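Long-range contact in WYL1 (Ruminococcus sp., PDB 6OAW), which is a WYL-domain accessory protein of a Type VI-D CRISPR-Cas system, in which it plays a modulatory role: residues A173-F185 and I228-V240. Sequence-based numbering, arbitrary orientation. Where two conformers were deposited one is given.
Sequences ALLSDCERERLIF and IVSDEYKMYNYLV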
# COMPACT_ATOMS: atom_id res chain seq x y z
N ALA B 173 -1.14 2.99 10.68
CA ALA B 173 -2.22 2.74 9.69
C ALA B 173 -1.71 2.77 8.25
O ALA B 173 -2.47 2.26 7.40
CB ALA B 173 -3.32 3.74 9.86
N LEU B 174 -0.55 3.38 7.97
CA LEU B 174 -0.01 3.54 6.59
C LEU B 174 0.91 2.36 6.24
O LEU B 174 1.26 2.19 5.05
CB LEU B 174 0.73 4.88 6.46
CG LEU B 174 -0.17 6.13 6.51
CD1 LEU B 174 0.65 7.42 6.48
CD2 LEU B 174 -1.22 6.14 5.41
N LEU B 175 1.36 1.60 7.23
CA LEU B 175 2.29 0.47 7.01
C LEU B 175 1.59 -0.61 6.18
O LEU B 175 0.33 -0.73 6.27
CB LEU B 175 2.71 -0.11 8.35
CG LEU B 175 3.56 0.80 9.22
CD1 LEU B 175 3.77 0.17 10.59
CD2 LEU B 175 4.90 1.07 8.53
N SER B 176 2.37 -1.43 5.48
CA SER B 176 1.85 -2.64 4.78
C SER B 176 1.24 -3.62 5.79
O SER B 176 1.60 -3.55 6.99
CB SER B 176 2.96 -3.28 3.98
OG SER B 176 3.85 -3.96 4.85
N ASP B 177 0.39 -4.54 5.34
CA ASP B 177 -0.20 -5.59 6.20
C ASP B 177 0.91 -6.30 6.98
O ASP B 177 0.77 -6.41 8.21
CB ASP B 177 -1.10 -6.54 5.38
CG ASP B 177 -2.35 -5.87 4.82
OD1 ASP B 177 -2.58 -4.69 5.12
OD2 ASP B 177 -3.09 -6.52 4.05
N CYS B 178 1.98 -6.75 6.31
CA CYS B 178 3.05 -7.55 6.95
C CYS B 178 3.81 -6.70 7.96
O CYS B 178 4.21 -7.26 9.02
CB CYS B 178 3.97 -8.24 5.94
SG CYS B 178 5.12 -7.18 5.01
N GLU B 179 3.98 -5.40 7.70
CA GLU B 179 4.65 -4.52 8.69
C GLU B 179 3.76 -4.41 9.92
O GLU B 179 4.28 -4.58 11.02
CB GLU B 179 4.99 -3.15 8.10
CG GLU B 179 6.28 -3.16 7.29
CD GLU B 179 6.42 -1.95 6.38
OE1 GLU B 179 5.39 -1.39 5.92
OE2 GLU B 179 7.57 -1.53 6.16
N ARG B 180 2.46 -4.15 9.75
CA ARG B 180 1.55 -3.96 10.91
C ARG B 180 1.55 -5.25 11.73
O ARG B 180 1.59 -5.14 12.96
CB ARG B 180 0.15 -3.54 10.48
CG ARG B 180 0.13 -2.17 9.82
CD ARG B 180 -1.24 -1.60 9.60
NE ARG B 180 -2.24 -2.59 9.21
CZ ARG B 180 -2.49 -3.01 7.97
NH1 ARG B 180 -1.79 -2.56 6.93
NH2 ARG B 180 -3.42 -3.93 7.78
N GLU B 181 1.59 -6.39 11.06
CA GLU B 181 1.53 -7.71 11.72
C GLU B 181 2.79 -7.91 12.59
O GLU B 181 2.67 -8.51 13.67
CB GLU B 181 1.35 -8.81 10.67
CG GLU B 181 1.00 -10.14 11.28
CD GLU B 181 1.15 -11.32 10.34
OE1 GLU B 181 2.29 -11.54 9.81
OE2 GLU B 181 0.13 -11.98 10.13
N ARG B 182 3.94 -7.39 12.17
CA ARG B 182 5.20 -7.60 12.93
C ARG B 182 5.18 -6.74 14.19
O ARG B 182 5.72 -7.19 15.19
CB ARG B 182 6.44 -7.34 12.07
CG ARG B 182 6.53 -8.24 10.85
CD ARG B 182 7.96 -8.46 10.42
NE ARG B 182 8.52 -7.31 9.73
CZ ARG B 182 8.24 -6.96 8.47
NH1 ARG B 182 7.39 -7.67 7.76
NH2 ARG B 182 8.79 -5.89 7.94
N LEU B 183 4.56 -5.57 14.16
CA LEU B 183 4.35 -4.77 15.38
C LEU B 183 3.42 -5.52 16.34
O LEU B 183 3.75 -5.61 17.54
CB LEU B 183 3.77 -3.40 15.02
CG LEU B 183 4.75 -2.43 14.37
CD1 LEU B 183 4.04 -1.16 13.93
CD2 LEU B 183 5.89 -2.11 15.33
N ILE B 184 2.32 -6.09 15.84
CA ILE B 184 1.31 -6.76 16.71
C ILE B 184 1.93 -8.00 17.36
O ILE B 184 1.58 -8.28 18.50
CB ILE B 184 0.06 -7.13 15.91
CG1 ILE B 184 -0.61 -5.90 15.30
CG2 ILE B 184 -0.92 -7.95 16.74
CD1 ILE B 184 -1.70 -6.27 14.29
N PHE B 185 2.76 -8.75 16.63
CA PHE B 185 3.31 -10.05 17.10
C PHE B 185 4.79 -9.88 17.43
O PHE B 185 5.58 -10.86 17.30
CB PHE B 185 3.04 -11.13 16.05
CG PHE B 185 1.60 -11.59 16.02
CD1 PHE B 185 1.14 -12.52 16.95
CD2 PHE B 185 0.72 -11.11 15.07
CE1 PHE B 185 -0.17 -12.97 16.92
CE2 PHE B 185 -0.60 -11.53 15.05
CZ PHE B 185 -1.05 -12.45 15.98
N ILE B 228 12.53 -15.33 9.56
CA ILE B 228 11.16 -14.75 9.37
C ILE B 228 11.15 -14.06 8.00
O ILE B 228 12.10 -13.32 7.71
CB ILE B 228 10.80 -13.79 10.52
CG1 ILE B 228 10.82 -14.50 11.87
CG2 ILE B 228 9.46 -13.12 10.28
CD1 ILE B 228 10.41 -13.60 13.02
N VAL B 229 10.16 -14.34 7.15
CA VAL B 229 10.04 -13.66 5.83
C VAL B 229 8.60 -13.22 5.65
O VAL B 229 7.73 -13.80 6.30
CB VAL B 229 10.46 -14.56 4.66
CG1 VAL B 229 11.90 -15.03 4.78
CG2 VAL B 229 9.49 -15.74 4.51
N SER B 230 8.41 -12.25 4.78
CA SER B 230 7.10 -11.85 4.20
C SER B 230 6.94 -12.58 2.89
O SER B 230 7.96 -12.73 2.21
CB SER B 230 7.07 -10.38 3.91
OG SER B 230 6.89 -9.65 5.10
N ASP B 231 5.70 -12.83 2.47
CA ASP B 231 5.42 -13.09 1.03
C ASP B 231 5.75 -11.83 0.22
O ASP B 231 5.78 -10.74 0.78
CB ASP B 231 3.97 -13.51 0.78
CG ASP B 231 2.94 -12.53 1.31
OD1 ASP B 231 2.72 -11.46 0.64
OD2 ASP B 231 2.38 -12.83 2.39
N GLU B 232 5.85 -11.99 -1.09
CA GLU B 232 6.25 -10.91 -2.01
C GLU B 232 5.16 -9.83 -2.07
O GLU B 232 5.47 -8.79 -2.61
CB GLU B 232 6.48 -11.44 -3.42
CG GLU B 232 7.60 -12.43 -3.56
CD GLU B 232 7.87 -12.80 -5.01
OE1 GLU B 232 6.88 -13.13 -5.74
OE2 GLU B 232 9.05 -12.68 -5.41
N TYR B 233 3.92 -10.10 -1.63
CA TYR B 233 2.81 -9.12 -1.73
C TYR B 233 2.62 -8.39 -0.40
O TYR B 233 1.67 -7.66 -0.25
CB TYR B 233 1.56 -9.80 -2.31
CG TYR B 233 1.79 -10.15 -3.75
CD1 TYR B 233 2.42 -11.34 -4.10
CD2 TYR B 233 1.47 -9.26 -4.77
CE1 TYR B 233 2.68 -11.67 -5.42
CE2 TYR B 233 1.75 -9.56 -6.10
CZ TYR B 233 2.40 -10.75 -6.41
OH TYR B 233 2.65 -11.06 -7.71
N LYS B 234 3.52 -8.60 0.55
CA LYS B 234 3.55 -7.84 1.82
C LYS B 234 2.26 -8.10 2.60
O LYS B 234 1.84 -7.17 3.29
CB LYS B 234 3.74 -6.34 1.55
CG LYS B 234 5.07 -5.99 0.93
CD LYS B 234 5.18 -4.52 0.58
CE LYS B 234 6.56 -4.14 0.07
NZ LYS B 234 6.80 -2.67 0.13
N MSE B 235 1.71 -9.32 2.54
CA MSE B 235 0.44 -9.70 3.25
C MSE B 235 0.77 -10.35 4.60
O MSE B 235 0.31 -9.81 5.61
CB MSE B 235 -0.44 -10.61 2.38
CG MSE B 235 -0.92 -9.98 1.07
SE MSE B 235 -2.17 -8.46 1.28
CE MSE B 235 -1.23 -6.76 0.91
N TYR B 236 1.53 -11.44 4.65
CA TYR B 236 1.75 -12.22 5.89
C TYR B 236 3.23 -12.44 6.15
O TYR B 236 4.01 -12.46 5.20
CB TYR B 236 0.98 -13.54 5.81
CG TYR B 236 -0.51 -13.34 5.67
CD1 TYR B 236 -1.25 -12.78 6.70
CD2 TYR B 236 -1.15 -13.59 4.46
CE1 TYR B 236 -2.61 -12.52 6.56
CE2 TYR B 236 -2.51 -13.33 4.30
CZ TYR B 236 -3.24 -12.82 5.36
OH TYR B 236 -4.58 -12.57 5.22
N ASN B 237 3.58 -12.58 7.43
CA ASN B 237 4.92 -13.00 7.89
C ASN B 237 4.90 -14.50 8.23
O ASN B 237 3.95 -14.97 8.87
CB ASN B 237 5.40 -12.18 9.08
CG ASN B 237 5.44 -10.70 8.76
OD1 ASN B 237 6.37 -10.23 8.10
ND2 ASN B 237 4.39 -10.00 9.15
N TYR B 238 5.96 -15.20 7.85
CA TYR B 238 6.16 -16.65 8.07
C TYR B 238 7.49 -16.86 8.80
O TYR B 238 8.50 -16.24 8.46
CB TYR B 238 6.16 -17.39 6.73
CG TYR B 238 4.87 -17.32 5.96
CD1 TYR B 238 4.61 -16.21 5.16
CD2 TYR B 238 3.90 -18.30 6.04
CE1 TYR B 238 3.43 -16.09 4.45
CE2 TYR B 238 2.72 -18.21 5.30
CZ TYR B 238 2.47 -17.09 4.52
OH TYR B 238 1.34 -16.91 3.77
N LEU B 239 7.51 -17.76 9.78
CA LEU B 239 8.77 -18.34 10.30
C LEU B 239 9.13 -19.55 9.44
O LEU B 239 8.43 -20.57 9.53
CB LEU B 239 8.62 -18.75 11.76
CG LEU B 239 9.84 -19.47 12.33
CD1 LEU B 239 11.09 -18.62 12.19
CD2 LEU B 239 9.62 -19.83 13.79
N VAL B 240 10.16 -19.43 8.61
CA VAL B 240 10.77 -20.60 7.94
C VAL B 240 11.69 -21.27 8.95
O VAL B 240 12.46 -20.58 9.60
CB VAL B 240 11.49 -20.23 6.63
CG1 VAL B 240 12.11 -21.46 5.99
CG2 VAL B 240 10.56 -19.55 5.65
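The connecting end of the beta hairpin formed by strands 219-230 and 237-243 packs along helix 177-184, and Asn237, the first residue of the second strand, is gripped by Cys178 in the first turn and by Glu181 and Arg182 further on. Asn237 ND2 donates to Cys178 O at 2.7 Å, nearly in the amide plane, and also to Glu181 OE1. That carboxylate oxygen, Glu181 OE1, takes a second bond, from Asn237 N at 2.9 Å, so it is met on its anti side by the side chain and on its syn side by the backbone. Glu181 can bring OE1 there because CG stands opposite the backbone N (chi1 -168°) and the chain beyond runs extended, sliding past Asn237 in the opposite direction. On the other branch of the amide, Arg182 NH1 reaches a lone pair of Asn237 OD1 at 2.8 Å, the guanidinium standing almost perpendicular to the amide (88°); Arg182 NE goes to Gly83 O. Ser230 OG meets OD1 too, from above the carbonyl plane, and with both ends of the amide engaged its flip is fixed. Replacing Asn237 by an alanine is likely to leave Arg182 NH1 and Ser230 OG without their shared acceptor and to cost Glu181 OE1 and Cys178 O the ND2 bond. Nearer the type I turn Asp231-Lys234, Cys178 N donates to Lys234 O at 3.1 Å. Asp231 braces this loop from within, its two carboxylate oxygens accepting from Met235 N and Tyr236 N. The whole is a beta hairpin packed on a helix whose first turn carries a Ser176/Glu179 capping box.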